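Long-range contacts in hypoxanthine-guanine phosphoribosyltransferase (Thermus thermophilus, PDB 3ACC), which probably catalyses the magnesium-dependent salvage of hypoxanthine and guanine, joining each base to 5-phosphoribosyl diphosphate to give IMP or GMP: residues Pro39-Val44 with Asp97-Glu102; Thr64-Ala69 with Leu89-His94; Asp103-Gly108 with Val128-Ser133; Thr110-Leu115 with Arg138-Pro143. All coordinates share one frame; numbering follows the deposited sequence.

Contact 1: residues Pro39-Val44 with Asp97-Glu102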
# COMPACT_ATOMS: atom_id res chain seq x y z
N PRO A 39 -2.82 -17.98 3.20
CA PRO A 39 -3.66 -16.88 3.68
C PRO A 39 -4.08 -15.85 2.64
O PRO A 39 -3.44 -15.69 1.60
CB PRO A 39 -2.80 -16.25 4.78
CG PRO A 39 -1.41 -16.47 4.27
CD PRO A 39 -1.46 -17.90 3.76
N HIS A 40 -5.17 -15.16 2.94
CA HIS A 40 -5.70 -14.11 2.09
C HIS A 40 -5.73 -12.87 2.97
O HIS A 40 -6.58 -12.75 3.85
CB HIS A 40 -7.11 -14.45 1.62
CG HIS A 40 -7.78 -13.36 0.84
ND1 HIS A 40 -7.30 -12.91 -0.37
CD2 HIS A 40 -8.91 -12.65 1.09
CE1 HIS A 40 -8.10 -11.96 -0.83
NE2 HIS A 40 -9.08 -11.79 0.03
N LEU A 41 -4.79 -11.96 2.75
CA LEU A 41 -4.71 -10.74 3.54
C LEU A 41 -5.54 -9.59 2.99
O LEU A 41 -5.35 -9.16 1.85
CB LEU A 41 -3.25 -10.29 3.70
CG LEU A 41 -2.36 -11.14 4.61
CD1 LEU A 41 -2.14 -12.51 3.99
CD2 LEU A 41 -1.04 -10.44 4.82
N ILE A 42 -6.45 -9.09 3.81
CA ILE A 42 -7.31 -7.98 3.41
C ILE A 42 -6.87 -6.67 4.09
O ILE A 42 -7.00 -6.52 5.30
CB ILE A 42 -8.78 -8.25 3.79
CG1 ILE A 42 -9.27 -9.53 3.11
CG2 ILE A 42 -9.66 -7.08 3.37
CD1 ILE A 42 -10.72 -9.86 3.39
N CYS A 43 -6.33 -5.75 3.29
CA CYS A 43 -5.86 -4.46 3.79
C CYS A 43 -7.02 -3.46 3.91
O CYS A 43 -7.79 -3.28 2.96
CB CYS A 43 -4.80 -3.88 2.84
SG CYS A 43 -4.23 -2.19 3.24
N VAL A 44 -7.13 -2.82 5.07
CA VAL A 44 -8.18 -1.83 5.27
C VAL A 44 -7.61 -0.47 4.91
O VAL A 44 -6.81 0.10 5.66
CB VAL A 44 -8.68 -1.82 6.75
CG1 VAL A 44 -9.78 -0.78 6.92
CG2 VAL A 44 -9.21 -3.19 7.13
N ASP A 97 -8.49 -18.71 4.55
CA ASP A 97 -7.95 -18.39 5.87
C ASP A 97 -7.59 -16.91 5.74
O ASP A 97 -6.54 -16.54 5.22
CB ASP A 97 -6.70 -19.23 6.17
CG ASP A 97 -7.04 -20.69 6.41
OD1 ASP A 97 -7.98 -20.96 7.20
OD2 ASP A 97 -6.38 -21.57 5.82
N VAL A 98 -8.51 -16.07 6.20
CA VAL A 98 -8.39 -14.63 6.11
C VAL A 98 -7.66 -13.91 7.24
O VAL A 98 -7.81 -14.23 8.42
CB VAL A 98 -9.80 -14.00 6.00
CG1 VAL A 98 -9.72 -12.48 6.02
CG2 VAL A 98 -10.48 -14.50 4.73
N ILE A 99 -6.85 -12.92 6.85
CA ILE A 99 -6.12 -12.11 7.81
C ILE A 99 -6.41 -10.66 7.49
O ILE A 99 -6.02 -10.16 6.43
CB ILE A 99 -4.60 -12.31 7.73
CG1 ILE A 99 -4.23 -13.76 8.07
CG2 ILE A 99 -3.90 -11.33 8.69
CD1 ILE A 99 -2.75 -14.04 7.97
N VAL A 100 -7.10 -9.98 8.40
CA VAL A 100 -7.42 -8.58 8.23
C VAL A 100 -6.21 -7.74 8.64
O VAL A 100 -5.59 -8.00 9.68
CB VAL A 100 -8.63 -8.17 9.11
CG1 VAL A 100 -8.88 -6.67 8.99
CG2 VAL A 100 -9.86 -8.95 8.69
N VAL A 101 -5.84 -6.77 7.81
CA VAL A 101 -4.71 -5.91 8.12
C VAL A 101 -5.24 -4.50 8.36
O VAL A 101 -5.72 -3.83 7.44
CB VAL A 101 -3.66 -5.91 6.99
CG1 VAL A 101 -2.48 -5.01 7.36
CG2 VAL A 101 -3.18 -7.33 6.75
N GLU A 102 -5.16 -4.07 9.61
CA GLU A 102 -5.67 -2.78 10.03
C GLU A 102 -4.56 -1.83 10.49
O GLU A 102 -3.45 -2.28 10.83
CB GLU A 102 -6.66 -3.01 11.17
CG GLU A 102 -7.40 -1.78 11.59
CD GLU A 102 -8.34 -1.31 10.52
OE1 GLU A 102 -9.42 -1.93 10.37
OE2 GLU A 102 -8.00 -0.33 9.83
O HOH W 1 -7.51 1.50 8.13

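Contact 2: residues Thr64-Ala69 with Leu89-His94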
# COMPACT_ATOMS: atom_id res chain seq x y z
N THR A 64 -2.53 -14.40 -1.07
CA THR A 64 -3.22 -13.47 -1.95
C THR A 64 -3.66 -12.29 -1.10
O THR A 64 -3.61 -12.33 0.13
CB THR A 64 -4.48 -14.09 -2.59
OG1 THR A 64 -5.39 -14.48 -1.56
CG2 THR A 64 -4.10 -15.31 -3.43
N MET A 65 -4.10 -11.22 -1.76
CA MET A 65 -4.54 -10.07 -1.01
C MET A 65 -5.64 -9.29 -1.68
O MET A 65 -5.92 -9.48 -2.87
CB MET A 65 -3.35 -9.14 -0.69
CG MET A 65 -2.15 -9.27 -1.61
SD MET A 65 -0.76 -8.21 -1.10
CE MET A 65 0.55 -9.39 -0.86
N ASP A 66 -6.30 -8.44 -0.90
CA ASP A 66 -7.37 -7.60 -1.42
C ASP A 66 -7.34 -6.30 -0.62
O ASP A 66 -6.65 -6.19 0.40
CB ASP A 66 -8.73 -8.27 -1.28
CG ASP A 66 -9.69 -7.85 -2.38
OD1 ASP A 66 -9.44 -6.81 -3.02
OD2 ASP A 66 -10.69 -8.55 -2.60
N PHE A 67 -8.09 -5.31 -1.09
CA PHE A 67 -8.13 -4.00 -0.45
C PHE A 67 -9.57 -3.52 -0.35
O PHE A 67 -10.31 -3.59 -1.33
CB PHE A 67 -7.32 -3.01 -1.28
CG PHE A 67 -5.85 -3.32 -1.34
CD1 PHE A 67 -4.94 -2.62 -0.55
CD2 PHE A 67 -5.37 -4.34 -2.16
CE1 PHE A 67 -3.58 -2.93 -0.57
CE2 PHE A 67 -4.02 -4.66 -2.20
CZ PHE A 67 -3.12 -3.95 -1.40
N ILE A 68 -9.96 -3.04 0.82
CA ILE A 68 -11.31 -2.53 1.00
C ILE A 68 -11.31 -1.26 1.84
O ILE A 68 -10.36 -0.98 2.57
CB ILE A 68 -12.25 -3.58 1.66
CG1 ILE A 68 -12.00 -3.67 3.17
CG2 ILE A 68 -12.05 -4.92 1.00
CD1 ILE A 68 -10.62 -4.09 3.54
N ALA A 69 -12.38 -0.48 1.72
CA ALA A 69 -12.52 0.76 2.47
C ALA A 69 -13.79 0.68 3.30
O ALA A 69 -14.81 0.15 2.84
CB ALA A 69 -12.58 1.94 1.51
N LEU A 89 -15.10 -6.07 -1.66
CA LEU A 89 -14.15 -7.15 -1.89
C LEU A 89 -14.19 -7.57 -3.35
O LEU A 89 -15.24 -7.52 -3.99
CB LEU A 89 -14.50 -8.35 -1.01
CG LEU A 89 -14.33 -8.22 0.50
CD1 LEU A 89 -14.86 -9.47 1.19
CD2 LEU A 89 -12.86 -8.01 0.84
N ARG A 90 -13.05 -8.01 -3.87
CA ARG A 90 -12.97 -8.44 -5.25
C ARG A 90 -12.70 -9.93 -5.36
O ARG A 90 -13.22 -10.60 -6.26
CB ARG A 90 -11.86 -7.65 -5.96
CG ARG A 90 -11.93 -7.67 -7.47
CD ARG A 90 -11.30 -6.41 -8.02
NE ARG A 90 -11.97 -5.22 -7.50
CZ ARG A 90 -11.55 -3.98 -7.69
NH1 ARG A 90 -10.45 -3.75 -8.40
NH2 ARG A 90 -12.22 -2.96 -7.17
N LEU A 91 -11.89 -10.47 -4.45
CA LEU A 91 -11.57 -11.89 -4.46
C LEU A 91 -12.42 -12.62 -3.43
O LEU A 91 -12.81 -12.04 -2.41
CB LEU A 91 -10.09 -12.12 -4.16
CG LEU A 91 -9.09 -11.78 -5.27
CD1 LEU A 91 -9.13 -10.30 -5.57
CD2 LEU A 91 -7.68 -12.20 -4.84
N PRO A 92 -12.74 -13.90 -3.69
CA PRO A 92 -13.56 -14.70 -2.77
C PRO A 92 -12.86 -14.95 -1.44
O PRO A 92 -11.64 -15.10 -1.39
CB PRO A 92 -13.77 -16.00 -3.55
CG PRO A 92 -13.68 -15.57 -4.98
CD PRO A 92 -12.51 -14.62 -4.95
N ILE A 93 -13.64 -14.97 -0.36
CA ILE A 93 -13.07 -15.23 0.96
C ILE A 93 -13.71 -16.47 1.56
O ILE A 93 -13.28 -16.97 2.59
CB ILE A 93 -13.27 -14.06 1.94
CG1 ILE A 93 -14.76 -13.82 2.18
CG2 ILE A 93 -12.59 -12.81 1.41
CD1 ILE A 93 -15.04 -12.85 3.31
N HIS A 94 -14.76 -16.97 0.91
CA HIS A 94 -15.43 -18.17 1.41
C HIS A 94 -14.42 -19.31 1.44
O HIS A 94 -13.77 -19.59 0.43
CB HIS A 94 -16.60 -18.57 0.52
CG HIS A 94 -17.25 -19.85 0.93
ND1 HIS A 94 -18.06 -19.95 2.05
CD2 HIS A 94 -17.19 -21.10 0.41
CE1 HIS A 94 -18.47 -21.20 2.19
NE2 HIS A 94 -17.95 -21.92 1.20
O HOH W 2 -11.30 -10.54 -0.97

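Contact 3: residues Asp103-Gly108 with Val128-Ser133. With 5GP (guanosine-5'-monophosphate), chain B.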
# COMPACT_ATOMS: atom_id res chain seq x y z
N ASP A 103 -4.85 -0.53 10.52
CA ASP A 103 -3.85 0.43 10.97
C ASP A 103 -3.87 0.57 12.49
O ASP A 103 -2.87 0.30 13.16
CB ASP A 103 -4.07 1.81 10.31
CG ASP A 103 -5.49 2.33 10.45
OD1 ASP A 103 -6.36 1.62 10.99
OD2 ASP A 103 -5.74 3.48 10.01
N ILE A 104 -5.01 0.96 13.05
CA ILE A 104 -5.11 1.11 14.49
C ILE A 104 -6.52 0.85 14.98
O ILE A 104 -7.49 1.22 14.32
CB ILE A 104 -4.66 2.53 14.92
CG1 ILE A 104 -4.84 2.70 16.43
CG2 ILE A 104 -5.43 3.59 14.14
CD1 ILE A 104 -4.19 3.96 16.97
N VAL A 105 -6.64 0.18 16.12
CA VAL A 105 -7.94 -0.12 16.71
C VAL A 105 -8.21 0.88 17.83
O VAL A 105 -7.49 0.91 18.83
CB VAL A 105 -7.97 -1.55 17.27
CG1 VAL A 105 -9.34 -1.83 17.92
CG2 VAL A 105 -7.69 -2.55 16.14
N ASP A 106 -9.23 1.70 17.64
CA ASP A 106 -9.60 2.72 18.62
C ASP A 106 -10.78 2.22 19.47
O ASP A 106 -10.58 1.50 20.45
CB ASP A 106 -9.94 4.02 17.88
CG ASP A 106 -10.10 5.20 18.81
OD1 ASP A 106 -9.56 5.18 19.94
OD2 ASP A 106 -10.75 6.18 18.40
N THR A 107 -12.00 2.59 19.09
CA THR A 107 -13.16 2.13 19.85
C THR A 107 -13.43 0.67 19.51
O THR A 107 -14.04 -0.06 20.30
CB THR A 107 -14.44 2.94 19.53
OG1 THR A 107 -14.81 2.74 18.16
CG2 THR A 107 -14.20 4.43 19.78
N GLY A 108 -12.98 0.25 18.32
CA GLY A 108 -13.19 -1.12 17.88
C GLY A 108 -14.44 -1.31 17.03
O GLY A 108 -14.69 -2.40 16.50
N VAL A 128 -6.71 -11.16 12.97
CA VAL A 128 -6.47 -9.75 12.77
C VAL A 128 -5.07 -9.29 13.08
O VAL A 128 -4.48 -9.67 14.09
CB VAL A 128 -7.46 -8.92 13.62
CG1 VAL A 128 -7.25 -7.44 13.37
CG2 VAL A 128 -8.89 -9.33 13.30
N ALA A 129 -4.53 -8.46 12.19
CA ALA A 129 -3.21 -7.87 12.36
C ALA A 129 -3.48 -6.37 12.35
O ALA A 129 -4.15 -5.87 11.45
CB ALA A 129 -2.31 -8.25 11.20
N ALA A 130 -3.00 -5.67 13.37
CA ALA A 130 -3.18 -4.22 13.48
C ALA A 130 -1.88 -3.62 13.97
O ALA A 130 -1.28 -4.14 14.91
CB ALA A 130 -4.31 -3.89 14.45
N LEU A 131 -1.44 -2.54 13.36
CA LEU A 131 -0.19 -1.93 13.79
C LEU A 131 -0.30 -1.39 15.21
O LEU A 131 0.62 -1.55 16.01
CB LEU A 131 0.22 -0.79 12.86
CG LEU A 131 1.51 -0.08 13.29
CD1 LEU A 131 2.68 -1.05 13.27
CD2 LEU A 131 1.78 1.09 12.37
N LEU A 132 -1.44 -0.76 15.52
CA LEU A 132 -1.65 -0.15 16.82
C LEU A 132 -3.01 -0.42 17.46
O LEU A 132 -3.97 -0.78 16.78
CB LEU A 132 -1.46 1.36 16.70
CG LEU A 132 -0.15 1.85 16.08
CD1 LEU A 132 -0.28 3.33 15.72
CD2 LEU A 132 0.99 1.62 17.06
N SER A 133 -3.07 -0.20 18.77
CA SER A 133 -4.31 -0.38 19.53
C SER A 133 -4.34 0.52 20.77
O SER A 133 -3.37 0.59 21.53
CB SER A 133 -4.49 -1.84 19.94
OG SER A 133 -5.69 -2.02 20.67
P 5GP B . -12.41 2.62 15.53
O1P 5GP B . -12.95 3.49 16.59
O2P 5GP B . -13.62 2.06 14.65
O3P 5GP B . -11.62 1.38 16.19
O5' 5GP B . -11.38 3.49 14.63
C5' 5GP B . -11.35 2.96 13.31
C4' 5GP B . -10.53 3.87 12.40
O4' 5GP B . -10.41 5.21 12.98
C3' 5GP B . -9.09 3.36 12.28
O3' 5GP B . -8.99 2.34 11.29
C2' 5GP B . -8.35 4.63 11.86
O2' 5GP B . -8.43 4.86 10.44
C1' 5GP B . -9.09 5.73 12.65
N9 5GP B . -8.29 6.14 13.82
C8 5GP B . -8.51 5.82 15.14
N7 5GP B . -7.58 6.36 15.89
C5 5GP B . -6.73 7.05 15.10
C6 5GP B . -5.54 7.84 15.33
O6 5GP B . -5.10 7.99 16.46
N1 5GP B . -4.92 8.41 14.25
C2 5GP B . -5.42 8.23 12.97
N2 5GP B . -4.78 8.81 11.90
N3 5GP B . -6.51 7.51 12.76
C4 5GP B . -7.18 6.92 13.77

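Contact 4: residues Thr110-Leu115 with Arg138-Pro143. With 5GP (guanosine-5'-monophosphate), chain B.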
# COMPACT_ATOMS: atom_id res chain seq x y z
N THR A 110 -15.39 -0.02 13.98
CA THR A 110 -15.12 -0.34 12.58
C THR A 110 -14.70 -1.79 12.38
O THR A 110 -15.25 -2.49 11.53
CB THR A 110 -14.03 0.58 12.00
OG1 THR A 110 -14.46 1.94 12.07
CG2 THR A 110 -13.75 0.22 10.55
N LEU A 111 -13.73 -2.26 13.16
CA LEU A 111 -13.27 -3.63 13.03
C LEU A 111 -14.39 -4.61 13.35
O LEU A 111 -14.48 -5.68 12.75
CB LEU A 111 -12.08 -3.88 13.97
CG LEU A 111 -11.50 -5.30 13.92
CD1 LEU A 111 -11.13 -5.67 12.49
CD2 LEU A 111 -10.28 -5.38 14.83
N SER A 112 -15.26 -4.24 14.29
CA SER A 112 -16.38 -5.09 14.68
C SER A 112 -17.32 -5.31 13.49
O SER A 112 -17.77 -6.43 13.24
CB SER A 112 -17.16 -4.48 15.83
OG SER A 112 -18.21 -5.34 16.24
N TYR A 113 -17.64 -4.22 12.79
CA TYR A 113 -18.52 -4.30 11.62
C TYR A 113 -17.88 -5.14 10.53
O TYR A 113 -18.52 -6.00 9.94
CB TYR A 113 -18.83 -2.91 11.06
CG TYR A 113 -19.87 -2.13 11.84
CD1 TYR A 113 -21.05 -2.74 12.28
CD2 TYR A 113 -19.70 -0.77 12.10
CE1 TYR A 113 -22.03 -2.01 12.94
CE2 TYR A 113 -20.67 -0.03 12.76
CZ TYR A 113 -21.84 -0.66 13.18
OH TYR A 113 -22.81 0.07 13.84
N LEU A 114 -16.60 -4.89 10.27
CA LEU A 114 -15.87 -5.61 9.23
C LEU A 114 -15.82 -7.11 9.49
O LEU A 114 -16.03 -7.91 8.57
CB LEU A 114 -14.45 -5.05 9.12
CG LEU A 114 -13.52 -5.74 8.11
CD1 LEU A 114 -14.20 -5.82 6.74
CD2 LEU A 114 -12.21 -4.96 8.04
N LEU A 115 -15.54 -7.50 10.72
CA LEU A 115 -15.48 -8.92 11.05
C LEU A 115 -16.84 -9.59 10.81
O LEU A 115 -16.90 -10.70 10.30
CB LEU A 115 -15.03 -9.12 12.50
CG LEU A 115 -13.59 -8.68 12.79
CD1 LEU A 115 -13.28 -8.85 14.27
CD2 LEU A 115 -12.62 -9.50 11.94
N ARG A 138 -11.43 1.36 23.96
CA ARG A 138 -12.24 0.23 23.51
C ARG A 138 -13.69 0.23 24.03
O ARG A 138 -13.93 0.31 25.24
CB ARG A 138 -11.55 -1.08 23.89
CG ARG A 138 -11.96 -2.31 23.06
CD ARG A 138 -11.82 -2.04 21.56
NE ARG A 138 -10.66 -1.20 21.26
CZ ARG A 138 -9.40 -1.61 21.30
NH1 ARG A 138 -9.11 -2.87 21.63
NH2 ARG A 138 -8.42 -0.75 21.04
N GLN A 139 -14.64 0.14 23.11
CA GLN A 139 -16.05 0.12 23.48
C GLN A 139 -16.68 -1.20 23.05
O GLN A 139 -17.72 -1.61 23.56
CB GLN A 139 -16.78 1.29 22.82
CG GLN A 139 -16.16 2.63 23.16
CD GLN A 139 -17.02 3.80 22.74
OE1 GLN A 139 -17.41 3.91 21.57
NE2 GLN A 139 -17.32 4.68 23.68
N VAL A 140 -16.04 -1.86 22.09
CA VAL A 140 -16.49 -3.15 21.59
C VAL A 140 -15.28 -4.06 21.55
O VAL A 140 -14.30 -3.77 20.86
CB VAL A 140 -17.07 -3.03 20.17
CG1 VAL A 140 -17.67 -4.36 19.74
CG2 VAL A 140 -18.12 -1.93 20.12
N GLU A 141 -15.34 -5.17 22.27
CA GLU A 141 -14.23 -6.11 22.33
C GLU A 141 -14.02 -6.83 21.00
O GLU A 141 -14.86 -7.64 20.58
CB GLU A 141 -14.47 -7.12 23.45
CG GLU A 141 -13.24 -7.93 23.82
CD GLU A 141 -12.04 -7.05 24.14
OE1 GLU A 141 -12.21 -6.04 24.86
OE2 GLU A 141 -10.93 -7.36 23.66
N VAL A 142 -12.91 -6.53 20.35
CA VAL A 142 -12.56 -7.16 19.08
C VAL A 142 -11.19 -7.81 19.19
O VAL A 142 -10.32 -7.35 19.93
CB VAL A 142 -12.56 -6.14 17.92
CG1 VAL A 142 -14.00 -5.80 17.53
CG2 VAL A 142 -11.81 -4.89 18.34
N PRO A 143 -10.98 -8.91 18.46
CA PRO A 143 -9.70 -9.61 18.52
C PRO A 143 -8.57 -9.01 17.69
O PRO A 143 -8.80 -8.49 16.59
CB PRO A 143 -10.06 -11.01 18.05
CG PRO A 143 -11.11 -10.75 17.01
CD PRO A 143 -11.97 -9.66 17.65
P 5GP B . -12.41 2.62 15.53
O1P 5GP B . -12.95 3.49 16.59
O2P 5GP B . -13.62 2.06 14.65
O3P 5GP B . -11.62 1.38 16.19
O5' 5GP B . -11.38 3.49 14.63
C5' 5GP B . -11.35 2.96 13.31
C4' 5GP B . -10.53 3.87 12.40
O4' 5GP B . -10.41 5.21 12.98
C3' 5GP B . -9.09 3.36 12.28
O3' 5GP B . -8.99 2.34 11.29
C2' 5GP B . -8.35 4.63 11.86
O2' 5GP B . -8.43 4.86 10.44
C1' 5GP B . -9.09 5.73 12.65
N9 5GP B . -8.29 6.14 13.82
C8 5GP B . -8.51 5.82 15.14
N7 5GP B . -7.58 6.36 15.89
C5 5GP B . -6.73 7.05 15.10
C6 5GP B . -5.54 7.84 15.33
O6 5GP B . -5.10 7.99 16.46
N1 5GP B . -4.92 8.41 14.25
C2 5GP B . -5.42 8.23 12.97
N2 5GP B . -4.78 8.81 11.90
N3 5GP B . -6.51 7.51 12.76
C4 5GP B . -7.18 6.92 13.77

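Contact 1: residues Pro39-Val44 with Asp97-Glu102
Ile42 O accepts Val101 N at 2.8 Å with an N-H...O angle of 170°, close to straight, the shortest of five backbone bonds that pair Pro39-Val44 with Asp97-Glu102 as parallel strands. His40 and Ile42 each bond to two residues of the other strand: Ile42 N also donates to Ile99 O, and His40 N and O pair with Asp97 O and Ile99 N. The last rung, Val44 N to Val101 O at 2.9 Å, is nearly linear at the acceptor, with a C=O...N angle of 167°.

On one sheet face Leu41 lies alongside Ile99, its CG 4.0 Å from Ile99 CB, and helix 49-56 covers this layer. On the other, Ile42 CD1 meets Val98 CG1 at 3.8 Å; Leu118 of helix 109-120 packs on Ile42 and Val100, and Leu114 on Val44 and Val100.

At the C-terminal ends, Glu102 bends at chi2 (68°), which folds its carboxylate back across Val44, with OE2 3.4 Å from Val44 CG1. A water donates to Val44 O at 2.9 Å and also to Glu102 OE2. Were Glu102 cut back to an alanine, the water on Val44 O would probably lose its acid partner, and the Val44 methyls the carboxylate that lies across them.

Glu102 also touches the bound GMP, so the apolar, hydrogen-bonded strand pair ends in an acidic group, tied by water to the neighbouring strand, at the nucleotide site.

Contact 2: residues Thr64-Ala69 with Leu89-His94
Edge strand 64-69 of the parallel sheet is joined here to the returning end of the long loop that leads to strand 97-102; part of that loop is not modelled, consistent with the mobile active-site loop of related phosphoribosyltransferases. One carboxylate oxygen does most of the joining. Asp66 OD2 receives Arg90 N at 2.7 Å through its syn lone pair, and Leu91 N at 2.9 Å, almost straight at 171° but 34° out of the carboxylate plane. A water donates to Asp66 OD2 as a third partner, and to Leu91 O at 2.6 Å.

The small chi2 of Asp66 (-18°) holds OD1 back beside its own main chain, where it accepts Phe67 N at 2.8 Å, and sends OD2 out to the loop. The group is thereby fixed in rotation from both ends. Leu91 leans over it: CD1 comes to 3.8 Å from Asp66 OD2, while CD2 lies 3.8 Å from Met65 O. The Arg90 side chain leads away, so its main chain, not its guanidinium, serves the acid. Beyond, Phe67 stacks edge-to-face with Phe49 of the second subunit.

With an alanine in place of Asp66, the consecutive N-H groups of Arg90 and Leu91 would probably lose their shared acceptor, and the loop would be less firmly held to the strand.

Because the acid is buried, its charge is probably eased mainly by two peptide N-H groups and a water at OD2 and a third N-H at OD1, the Arg90 guanidinium being near but not in contact.

Contact 3: residues Asp103-Gly108 with Val128-Ser133
Asp103 and Ile104, which pair with Leu132 across this contact, are also first-shell partners of the bound GMP. Asp103 takes the ribose with both oxygens: O3' donates to OD1 at 2.7 Å and O2' to OD2 at 3.1 Å. Ile104 puts CG2 over one face of the guanine, 3.8 Å from C5 of the nucleotide. Farther along, the chain wraps the phosphate, the arrangement of the PRPP-binding motif of this family. Asp106 N and Gly108 N both donate to O3P, Gly108 N at 2.8 Å, and Thr107 gives O1P its N and its OG1.

The second shell holds this loop in place. Asp103 O accepts Leu132 N at 3.0 Å in the carbonyl plane, and Val105 N returns a bond to Leu132 O at 2.9 Å, making a short parallel pair. Ile104 carries CG1 anti to its N (chi1 177°); this branch packs 3.6 Å from Leu132 CB, leaving CG2 for the base. The acid of Asp106 turns to Arg137 in a salt bridge, and Ser133 OG is bonded to Arg138.

Gly108, with a positive phi of 93°, stands at the N-cap of helix 109-120, whose Leu111 packs on Val105. Strand 104-105 is the outermost of the sheet on this side, and strand 132-133 separates it from strand 146-150.

Contact 4: residues Thr110-Leu115 with Arg138-Pro143
Val142 lodges against Leu111 and Ser112 where helix 109-120 of the alpha/beta phosphoribosyltransferase fold is flanked by the loop leading to strand 146-150. Starting at its root, Val142 CB already lies 3.9 Å from Leu111 CD2. Its two methyls then part. CG1, turned anti to the carbonyl carbon (chi1 -75°), reaches the helix backbone and sits 3.8 Å from Ser112 CA. CG2 stays with the leucine, 3.9 Å from the same Leu111 CD2, the two side chains running at a slant to each other.

Val140 and Pro143 extend the contact on either side of Val142 in the loop. Val140 CG1 comes to 3.7 Å from Ser112 OG, an apolar methyl beside a hydroxyl. At the other end Leu115 reaches the proline ring, its CD1 standing 3.7 Å from Pro143 CD. The evidence is thus of dispersion contacts alone, with no polar bond between loop and helix in these two segments. Leu111 and Val142 also share Val105 of strand 104-105 as a neighbour, so the same leucine joins loop, helix and sheet.

Thr110, one turn back from Leu114, faces the bound GMP instead. Its OG1 is placed beside its own N (chi1 -61°), and the two donate together to O2P of the phosphate, N at 2.8 Å and OG1 at 2.7 Å.

In the fold
Contacts 2, 1 and 3 follow one another across the parallel sheet; contact 4 lies beside it. Contact 2 is on edge strand 64-69, its centre about 8 Å from that of contact 1; along the chain its segments both fall between those of contact 1. The centres of contacts 1 and 3 are about 13 Å apart, linked because strands 97-102 and 125-130 are neighbours. Contacts 3 and 4, centres about 9 Å apart, alternate in sequence, helix 109-120 running between strands 104-105 and 125-130; both touch GMP. Contacts 2 and 3, centres about 19 Å apart, do not touch. The nucleotide sits where strand ends, phosphate loop and helix start converge, while contact 2 lies towards the dimer partner.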